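Local coordinates for protein tyrosinase (Aspergillus oryzae, PDB 6JU8) that probably oxidises L-tyrosine and L-dopa to L-dopaquinone with molecular oxygen at a dinuclear copper centre, a reaction of melanin biosynthesis, at residues D249-G254 with F342-P347; W277-T282 with T287-T292; G299-T304 with A384-V389. The protein carries 1 engineered substitution. All blocks are in the same frame, centred on the assembly; numbering follows the deposited sequence.

All three contacts lie in the common central domain of tyrosinase, the part that carries the two copper ions. Along the chain contact 2 falls inside the loop that contact 1 closes and is complete before contact 3 opens, whereas contacts 1 and 3 alternate their segments. In space contact 1 stands apart, its centre 31 Å from that of contact 2 and 35 Å from that of contact 3, near the second subunit. Contacts 2 and 3 have centres 15 Å apart and touch: helix 283-292 packs through L290 on F301 and W386, and through L291 on I385. That packing joins helices 283-292 and 298-302 to helix 371-389, which carries the copper ligand H376.

Contact 1. Residues D249-G254 with F342-P347; sequences DVWADG and FMFSRP
W251 and F344 meet through their rings alone, the indole reaching out from helix 248-251 and the phenyl from the loop just after strand 342-343. The contact is small, burying 74 Å² over both sides, and it spans a wide backbone gap: even the nearest CA atoms, those of W251 and F344, are 11.3 Å apart. F344 bridges its share by holding CG anti to the backbone N (chi1 173°), which sends the ring out toward the tryptophan.

The apolar touch is concentrated on one corner of the indole. CZ2 of W251 approaches CZ of F344 to 3.9 Å and CE1 of F344 to 4.0 Å, arriving at the phenyl edge and near the phenyl plane. Seen from the indole, the same approach is oblique. The six-membered ring of W251 and the ring of F344 meet obliquely, with centroids 5.9 Å apart and planes inclined by 54°, and the two side chains come together nearly perpendicular.

Polar bonds come from outside the pair and hold its two ends. NE1 of W251 donates to the backbone O of L243, which probably helps fix the rotation of the indole, with CZ2 on the F344 side. The backbone of F344 is fixed in turn: OE2 of E222 accepts from N of F344, and NE1 of W355 donates to O of F344.

In the fold, both rings rest on P230, and F344 also packs on F227 and L229 of strand 225-229. Just before F344, residues F342 and M343 form a classic beta bulge opposite G356 in the antiparallel pair of strands 342-343 and 356-357. The second subunit approaches helix 248-251, where OH of Y30 of that subunit is hydrogen-bonded to OD2 of D249.

Contact 2. Residues W277-T282 with T287-T292; sequences WDSVPT and TFRLLT
The irregular chain of W277-P281 leads into helix 283-292 at T282, and the helix carries R289 back to it, within reach of P281, D278 and S279. R289 carries nearly all of the contact. Its CG lies anti to the carbonyl carbon and the chain then runs extended from CG to NE, carrying the guanidinium away from the helix to the loop.

There D278 meets it from the opposite direction in a two-pronged salt bridge, with carboxylate and guanidinium planes 24° apart, nearly coplanar. NH2 of R289 donates to OD2 of D278 over 3.1 Å, using the syn lone pair of that oxygen, but the bond is bent to 145° and its acceptor sits 21° out of the guanidinium plane. The other prong, NH1 of R289 to OD1 of D278, measures 2.9 Å but is doubtful in detail, because the place of OD1 is less sure. OG of S279 also lies 3.2 Å from NH2 of R289.

The loop before helix 283-292 is thereby joined to a residue two turns into it. T282 is the N-cap, its OG1 accepting from N of D285, and the carboxylate of D285 in turn forms a salt bridge with NE of R289. The guanidinium is thus shared between two acids, and the backbone O of N324 accepts a further bond from NH1.

P281 packs over one guanidinium face, its CG 3.8 Å above the plane and over the centre, with its ring set crosswise to the arginine side chain. W277 touches more lightly and obliquely, CZ3 being 4.3 Å from NH1 of R289; both W277 and P281 also pack on M286 of the same helix.

Contact 3. Residues G299-T304 with A384-V389; sequences GEFSST and AIWQTV
W386 of helix 371-389 and F301 of helix 298-302 meet in a buried offset stack. Walking along 384-389, A384 works within the helix: its O takes bonds from N of T388 and, at 2.8 Å, from OG1 of T388, which arrive from opposite faces of the carbonyl plane. Next, I385 turns its side chain to L291 and I452, beside the stack.

At W386, the five-membered ring and the phenyl of F301 have centroids 3.8 Å apart and planes only 13° from parallel, and the closest atoms, CE1 of F301 and CG of W386, are 3.3 Å apart. The two side chains run antiparallel and overlap. Each holds CG anti to its own backbone N (chi1 165° in F301, -173° in W386), which extends both rings toward each other between the helices. The overlap therefore runs beyond the rings: CB of F301 sits over the six-membered ring of W386, 3.8 Å from its centroid, as a CH-pi contact, while CB of W386 reaches CZ of F301 at 3.5 Å.

After W386, the amide of Q387 is held outside the pair by R108 and by the backbone O of K430, and T388 and V389 pack on I448 of helix 448-456.

L290 of helix 283-292 and L328 of helix 328-340 pack on F301. Helix 371-389 carries the copper ligand H376 and helix 328-340 carries H332 and H336, as in the four-helix bundle around the dicopper centre of tyrosinases; the stack joins helix 298-302 to it, with the F301 side chain about 14 Å from a bound copper ion.

Contact 1. Residues D249-G254 with F342-P347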
loop_
_atom_site.group_PDB
_atom_site.type_symbol
_atom_site.label_atom_id
_atom_site.label_comp_id
_atom_site.label_asym_id
_atom_site.label_seq_id
_atom_site.Cartn_x
_atom_site.Cartn_y
_atom_site.Cartn_z
ATOM N N ASP A 249 -8.115 -9.070 -9.968
ATOM C CA ASP A 249 -8.779 -8.168 -9.010
ATOM C C ASP A 249 -7.748 -7.457 -8.144
ATOM O O ASP A 249 -8.031 -6.371 -7.609
ATOM C CB ASP A 249 -9.750 -8.941 -8.117
ATOM C CG ASP A 249 -10.996 -9.385 -8.863
ATOM O OD1 ASP A 249 -11.233 -8.961 -10.018
ATOM O OD2 ASP A 249 -11.734 -10.191 -8.256
ATOM N N VAL A 250 -6.556 -8.028 -7.972
ATOM C CA VAL A 250 -5.469 -7.330 -7.290
ATOM C C VAL A 250 -4.951 -6.181 -8.171
ATOM O O VAL A 250 -4.736 -5.060 -7.708
ATOM C CB VAL A 250 -4.318 -8.299 -6.934
ATOM C CG1 VAL A 250 -3.149 -7.556 -6.302
ATOM C CG2 VAL A 250 -4.845 -9.351 -5.964
ATOM N N TRP A 251 -4.783 -6.450 -9.475
ATOM C CA TRP A 251 -4.290 -5.465 -10.436
ATOM C C TRP A 251 -5.170 -4.227 -10.510
ATOM O O TRP A 251 -4.695 -3.142 -10.881
ATOM C CB TRP A 251 -4.229 -6.119 -11.818
ATOM C CG TRP A 251 -3.194 -7.204 -11.924
ATOM C CD1 TRP A 251 -2.202 -7.569 -11.065
ATOM C CD2 TRP A 251 -3.103 -8.088 -13.045
ATOM N NE1 TRP A 251 -1.492 -8.617 -11.611
ATOM C CE2 TRP A 251 -2.016 -8.968 -12.818
ATOM C CE3 TRP A 251 -3.842 -8.197 -14.224
ATOM C CZ2 TRP A 251 -1.641 -9.958 -13.724
ATOM C CZ3 TRP A 251 -3.473 -9.183 -15.126
ATOM C CH2 TRP A 251 -2.383 -10.055 -14.878
ATOM N N ALA A 252 -6.459 -4.329 -10.193
ATOM C CA ALA A 252 -7.336 -3.162 -10.271
ATOM C C ALA A 252 -6.780 -2.026 -9.424
ATOM O O ALA A 252 -6.858 -0.846 -9.787
ATOM C CB ALA A 252 -8.715 -3.559 -9.761
ATOM N N ASP A 253 -6.226 -2.382 -8.261
ATOM C CA ASP A 253 -5.538 -1.385 -7.428
ATOM C C ASP A 253 -4.467 -2.146 -6.644
ATOM O O ASP A 253 -4.757 -2.763 -5.619
ATOM C CB ASP A 253 -6.496 -0.672 -6.486
ATOM C CG ASP A 253 -5.837 0.435 -5.680
ATOM O OD1 ASP A 253 -4.596 0.497 -5.641
ATOM O OD2 ASP A 253 -6.569 1.237 -5.064
ATOM N N GLY A 254 -3.254 -2.134 -7.167
ATOM C CA GLY A 254 -2.152 -2.881 -6.624
ATOM C C GLY A 254 -1.436 -2.220 -5.475
ATOM O O GLY A 254 -0.506 -2.794 -4.900
ATOM N N PHE A 342 9.794 -2.330 -11.804
ATOM C CA PHE A 342 10.239 -2.634 -13.156
ATOM C C PHE A 342 10.290 -4.122 -13.461
ATOM O O PHE A 342 10.837 -4.493 -14.509
ATOM C CB PHE A 342 11.620 -1.965 -13.426
ATOM C CG PHE A 342 12.658 -2.393 -12.415
ATOM C CD1 PHE A 342 13.536 -3.432 -12.687
ATOM C CD2 PHE A 342 12.758 -1.780 -11.176
ATOM C CE1 PHE A 342 14.447 -3.859 -11.741
ATOM C CE2 PHE A 342 13.662 -2.202 -10.213
ATOM C CZ PHE A 342 14.532 -3.231 -10.512
ATOM N N MET A 343 9.760 -4.960 -12.565
ATOM C CA MET A 343 9.779 -6.400 -12.766
ATOM C C MET A 343 8.376 -6.982 -12.585
ATOM O O MET A 343 7.926 -7.173 -11.466
ATOM C CB MET A 343 10.717 -7.103 -11.793
ATOM C CG MET A 343 12.175 -6.886 -12.117
ATOM S SD MET A 343 13.306 -7.805 -11.059
ATOM C CE MET A 343 13.177 -6.939 -9.517
ATOM N N PHE A 344 7.668 -7.203 -13.680
ATOM C CA PHE A 344 6.342 -7.827 -13.629
ATOM C C PHE A 344 6.497 -9.342 -13.483
ATOM O O PHE A 344 5.814 -9.917 -12.642
ATOM C CB PHE A 344 5.578 -7.466 -14.900
ATOM C CG PHE A 344 4.255 -8.146 -15.116
ATOM C CD1 PHE A 344 3.191 -7.870 -14.255
ATOM C CD2 PHE A 344 4.031 -9.026 -16.161
ATOM C CE1 PHE A 344 1.941 -8.445 -14.441
ATOM C CE2 PHE A 344 2.797 -9.611 -16.366
ATOM C CZ PHE A 344 1.746 -9.306 -15.506
ATOM N N SER A 345 7.372 -9.925 -14.287
ATOM C CA SER A 345 7.610 -11.360 -14.193
ATOM C C SER A 345 8.473 -11.651 -12.968
ATOM O O SER A 345 9.289 -10.833 -12.536
ATOM C CB SER A 345 8.267 -11.883 -15.463
ATOM O OG SER A 345 9.597 -11.405 -15.625
ATOM N N ARG A 346 8.252 -12.811 -12.358
ATOM C CA ARG A 346 8.966 -13.147 -11.129
ATOM C C ARG A 346 10.437 -13.348 -11.430
ATOM O O ARG A 346 10.798 -14.115 -12.338
ATOM C CB ARG A 346 8.355 -14.393 -10.496
ATOM C CG ARG A 346 8.783 -14.585 -9.047
ATOM C CD ARG A 346 8.033 -15.743 -8.394
ATOM N NE ARG A 346 8.620 -17.005 -8.837
ATOM C CZ ARG A 346 8.091 -18.202 -8.627
ATOM N NH1 ARG A 346 6.937 -18.307 -7.971
ATOM N NH2 ARG A 346 8.713 -19.288 -9.079
ATOM N N PRO A 347 11.313 -12.663 -10.718
ATOM C CA PRO A 347 12.748 -12.836 -10.962
ATOM C C PRO A 347 13.271 -14.068 -10.242
ATOM O O PRO A 347 12.518 -14.787 -9.578
ATOM C CB PRO A 347 13.330 -11.565 -10.349
ATOM C CG PRO A 347 12.407 -11.265 -9.216
ATOM C CD PRO A 347 11.023 -11.678 -9.660
#

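Contact 2. Residues W277-T282 with T287-T292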
loop_
_atom_site.group_PDB
_atom_site.type_symbol
_atom_site.label_atom_id
_atom_site.label_comp_id
_atom_site.label_asym_id
_atom_site.label_seq_id
_atom_site.Cartn_x
_atom_site.Cartn_y
_atom_site.Cartn_z
ATOM N N TRP A 277 33.565 0.438 -14.806
ATOM C CA TRP A 277 33.474 1.699 -14.076
ATOM C C TRP A 277 34.371 1.719 -12.848
ATOM O O TRP A 277 34.716 0.671 -12.318
ATOM C CB TRP A 277 32.038 1.974 -13.626
ATOM C CG TRP A 277 31.183 2.621 -14.674
ATOM C CD1 TRP A 277 31.064 2.294 -15.991
ATOM C CD2 TRP A 277 30.313 3.737 -14.442
ATOM N NE1 TRP A 277 30.159 3.146 -16.609
ATOM C CE2 TRP A 277 29.686 4.042 -15.673
ATOM C CE3 TRP A 277 30.012 4.502 -13.307
ATOM C CZ2 TRP A 277 28.770 5.084 -15.808
ATOM C CZ3 TRP A 277 29.095 5.538 -13.453
ATOM C CH2 TRP A 277 28.492 5.818 -14.685
ATOM N N ASP A 278 34.705 2.927 -12.402
ATOM C CA ASP A 278 35.544 3.096 -11.226
ATOM C C ASP A 278 34.861 2.522 -9.993
ATOM O O ASP A 278 35.510 1.982 -9.106
ATOM C CB ASP A 278 35.911 4.557 -10.965
ATOM C CG ASP A 278 34.759 5.502 -10.695
ATOM O OD1 ASP A 278 33.833 5.614 -11.531
ATOM O OD2 ASP A 278 34.751 6.183 -9.638
ATOM N N SER A 279 33.545 2.632 -9.961
ATOM C CA SER A 279 32.702 2.212 -8.855
ATOM C C SER A 279 31.269 2.162 -9.382
ATOM O O SER A 279 31.017 2.633 -10.492
ATOM C CB SER A 279 32.770 3.173 -7.661
ATOM O OG SER A 279 32.263 4.447 -8.012
ATOM N N VAL A 280 30.386 1.594 -8.589
ATOM C CA VAL A 280 28.959 1.650 -8.888
ATOM C C VAL A 280 28.345 2.676 -7.945
ATOM O O VAL A 280 28.214 2.386 -6.751
ATOM C CB VAL A 280 28.315 0.268 -8.658
ATOM C CG1 VAL A 280 26.809 0.386 -8.792
ATOM C CG2 VAL A 280 28.925 -0.727 -9.642
ATOM N N PRO A 281 28.077 3.870 -8.434
ATOM C CA PRO A 281 27.657 4.965 -7.570
ATOM C C PRO A 281 26.256 4.766 -7.014
ATOM O O PRO A 281 25.400 4.143 -7.625
ATOM C CB PRO A 281 27.654 6.181 -8.504
ATOM C CG PRO A 281 28.552 5.769 -9.632
ATOM C CD PRO A 281 28.223 4.312 -9.851
ATOM N N THR A 282 26.046 5.348 -5.838
ATOM C CA THR A 282 24.686 5.525 -5.341
ATOM C C THR A 282 23.920 6.537 -6.199
ATOM O O THR A 282 24.529 7.238 -7.037
ATOM C CB THR A 282 24.720 6.030 -3.901
ATOM O OG1 THR A 282 25.329 7.334 -3.891
ATOM C CG2 THR A 282 25.535 5.118 -2.983
ATOM N N THR A 287 24.132 11.595 -9.175
ATOM C CA THR A 287 23.583 12.939 -9.382
ATOM C C THR A 287 24.660 13.980 -9.168
ATOM O O THR A 287 24.817 14.961 -9.935
ATOM C CB THR A 287 22.377 13.141 -8.437
ATOM O OG1 THR A 287 21.380 12.164 -8.765
ATOM C CG2 THR A 287 21.756 14.509 -8.671
ATOM N N PHE A 288 25.468 13.836 -8.120
ATOM C CA PHE A 288 26.630 14.700 -7.905
ATOM C C PHE A 288 27.555 14.715 -9.104
ATOM O O PHE A 288 27.982 15.783 -9.559
ATOM C CB PHE A 288 27.378 14.232 -6.657
ATOM C CG PHE A 288 28.578 15.094 -6.318
ATOM C CD1 PHE A 288 28.449 16.360 -5.786
ATOM C CD2 PHE A 288 29.845 14.611 -6.579
ATOM C CE1 PHE A 288 29.563 17.147 -5.500
ATOM C CE2 PHE A 288 30.950 15.369 -6.259
ATOM C CZ PHE A 288 30.839 16.643 -5.712
ATOM N N ARG A 289 27.867 13.536 -9.643
ATOM C CA ARG A 289 28.753 13.468 -10.808
ATOM C C ARG A 289 28.122 14.186 -12.004
ATOM O O ARG A 289 28.815 14.844 -12.777
ATOM C CB ARG A 289 28.989 11.987 -11.134
ATOM C CG ARG A 289 29.891 11.293 -10.111
ATOM C CD ARG A 289 30.039 9.814 -10.463
ATOM N NE ARG A 289 30.800 9.123 -9.424
ATOM C CZ ARG A 289 31.629 8.119 -9.612
ATOM N NH1 ARG A 289 31.833 7.615 -10.821
ATOM N NH2 ARG A 289 32.258 7.592 -8.573
ATOM N N LEU A 290 26.806 14.071 -12.180
ATOM C CA LEU A 290 26.123 14.737 -13.290
ATOM C C LEU A 290 26.336 16.233 -13.234
ATOM O O LEU A 290 26.541 16.894 -14.256
ATOM C CB LEU A 290 24.618 14.452 -13.246
ATOM C CG LEU A 290 23.814 15.151 -14.361
ATOM C CD1 LEU A 290 24.135 14.579 -15.727
ATOM C CD2 LEU A 290 22.321 15.059 -14.060
ATOM N N LEU A 291 26.248 16.786 -12.024
ATOM C CA LEU A 291 26.284 18.229 -11.845
ATOM C C LEU A 291 27.691 18.793 -11.782
ATOM O O LEU A 291 27.842 20.024 -11.911
ATOM C CB LEU A 291 25.521 18.600 -10.555
ATOM C CG LEU A 291 24.046 18.207 -10.529
ATOM C CD1 LEU A 291 23.429 18.552 -9.195
ATOM C CD2 LEU A 291 23.261 18.858 -11.683
ATOM N N THR A 292 28.709 17.949 -11.577
ATOM C CA THR A 292 30.048 18.473 -11.328
ATOM C C THR A 292 31.088 17.979 -12.323
ATOM O O THR A 292 32.217 18.485 -12.281
ATOM C CB THR A 292 30.532 18.106 -9.912
ATOM O OG1 THR A 292 30.556 16.682 -9.760
ATOM C CG2 THR A 292 29.612 18.704 -8.859
#

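Contact 3. Residues G299-T304 with A384-V389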
loop_
_atom_site.group_PDB
_atom_site.type_symbol
_atom_site.label_atom_id
_atom_site.label_comp_id
_atom_site.label_asym_id
_atom_site.label_seq_id
_atom_site.Cartn_x
_atom_site.Cartn_y
_atom_site.Cartn_z
ATOM N N GLY A 299 24.605 17.897 -25.693
ATOM C CA GLY A 299 24.166 16.607 -26.241
ATOM C C GLY A 299 24.430 15.499 -25.231
ATOM O O GLY A 299 23.581 14.616 -24.988
ATOM N N GLU A 300 25.641 15.484 -24.664
ATOM C CA GLU A 300 26.059 14.427 -23.754
ATOM C C GLU A 300 25.294 14.488 -22.438
ATOM O O GLU A 300 25.039 13.450 -21.818
ATOM C CB GLU A 300 27.548 14.536 -23.412
ATOM C CG GLU A 300 28.505 14.479 -24.569
ATOM C CD GLU A 300 29.919 14.749 -24.048
ATOM O OE1 GLU A 300 30.715 13.803 -24.084
ATOM O OE2 GLU A 300 30.235 15.885 -23.651
ATOM N N PHE A 301 24.997 15.704 -21.965
ATOM C CA PHE A 301 24.280 15.893 -20.699
ATOM C C PHE A 301 22.826 15.451 -20.844
ATOM O O PHE A 301 22.265 14.814 -19.952
ATOM C CB PHE A 301 24.333 17.374 -20.310
ATOM C CG PHE A 301 23.344 17.751 -19.246
ATOM C CD1 PHE A 301 23.596 17.448 -17.910
ATOM C CD2 PHE A 301 22.152 18.377 -19.584
ATOM C CE1 PHE A 301 22.666 17.716 -16.920
ATOM C CE2 PHE A 301 21.237 18.683 -18.590
ATOM C CZ PHE A 301 21.495 18.358 -17.273
ATOM N N SER A 302 22.201 15.840 -21.949
ATOM C CA SER A 302 20.752 15.873 -22.045
ATOM C C SER A 302 20.083 14.542 -22.361
ATOM O O SER A 302 18.885 14.402 -22.058
ATOM C CB SER A 302 20.301 16.872 -23.151
ATOM O OG SER A 302 20.803 16.475 -24.415
ATOM N N SER A 303 20.772 13.607 -23.016
ATOM C CA SER A 303 20.019 12.493 -23.611
ATOM C C SER A 303 20.825 11.221 -23.721
ATOM O O SER A 303 22.042 11.248 -23.975
ATOM C CB SER A 303 19.528 12.897 -25.017
ATOM O OG SER A 303 18.735 11.889 -25.619
ATOM N N THR A 304 20.085 10.105 -23.672
ATOM C CA THR A 304 20.628 8.798 -24.042
ATOM C C THR A 304 21.005 8.730 -25.510
ATOM O O THR A 304 21.736 7.811 -25.922
ATOM C CB THR A 304 19.606 7.682 -23.713
ATOM O OG1 THR A 304 18.338 8.032 -24.265
ATOM C CG2 THR A 304 19.435 7.559 -22.201
ATOM N N ALA A 384 18.372 23.105 -14.826
ATOM C CA ALA A 384 18.684 24.506 -14.523
ATOM C C ALA A 384 20.000 24.622 -13.797
ATOM O O ALA A 384 20.800 25.532 -14.063
ATOM C CB ALA A 384 17.538 25.083 -13.676
ATOM N N ILE A 385 20.281 23.721 -12.845
ATOM C CA ILE A 385 21.601 23.726 -12.174
ATOM C C ILE A 385 22.728 23.558 -13.178
ATOM O O ILE A 385 23.722 24.305 -13.195
ATOM C CB ILE A 385 21.693 22.611 -11.113
ATOM C CG1 ILE A 385 20.695 22.839 -9.974
ATOM C CG2 ILE A 385 23.127 22.492 -10.595
ATOM C CD1 ILE A 385 20.493 21.634 -9.076
ATOM N N TRP A 386 22.576 22.537 -14.040
ATOM C CA TRP A 386 23.661 22.237 -14.979
ATOM C C TRP A 386 23.829 23.405 -15.934
ATOM O O TRP A 386 24.968 23.780 -16.250
ATOM C CB TRP A 386 23.359 20.923 -15.718
ATOM C CG TRP A 386 24.498 20.467 -16.569
ATOM C CD1 TRP A 386 25.498 19.625 -16.138
ATOM C CD2 TRP A 386 24.805 20.795 -17.933
ATOM N NE1 TRP A 386 26.383 19.404 -17.156
ATOM C CE2 TRP A 386 25.986 20.111 -18.276
ATOM C CE3 TRP A 386 24.181 21.586 -18.900
ATOM C CZ2 TRP A 386 26.592 20.185 -19.537
ATOM C CZ3 TRP A 386 24.782 21.658 -20.158
ATOM C CH2 TRP A 386 25.956 20.979 -20.475
ATOM N N GLN A 387 22.728 24.015 -16.388
ATOM C CA GLN A 387 22.856 25.187 -17.265
ATOM C C GLN A 387 23.633 26.306 -16.564
ATOM O O GLN A 387 24.465 26.965 -17.176
ATOM C CB GLN A 387 21.496 25.723 -17.671
ATOM C CG GLN A 387 20.701 24.863 -18.648
ATOM C CD GLN A 387 19.379 25.558 -18.918
ATOM O OE1 GLN A 387 18.335 25.167 -18.381
ATOM N NE2 GLN A 387 19.398 26.627 -19.707
ATOM N N THR A 388 23.352 26.515 -15.292
ATOM C CA THR A 388 23.993 27.584 -14.525
ATOM C C THR A 388 25.505 27.430 -14.493
ATOM O O THR A 388 26.220 28.429 -14.611
ATOM C CB THR A 388 23.423 27.608 -13.098
ATOM O OG1 THR A 388 22.013 27.944 -13.153
ATOM C CG2 THR A 388 24.098 28.657 -12.241
ATOM N N VAL A 389 25.981 26.181 -14.344
ATOM C CA VAL A 389 27.430 25.995 -14.250
ATOM C C VAL A 389 28.055 25.555 -15.571
ATOM O O VAL A 389 29.267 25.307 -15.614
ATOM C CB VAL A 389 27.781 25.040 -13.092
ATOM C CG1 VAL A 389 27.244 25.619 -11.789
ATOM C CG2 VAL A 389 27.192 23.648 -13.281
#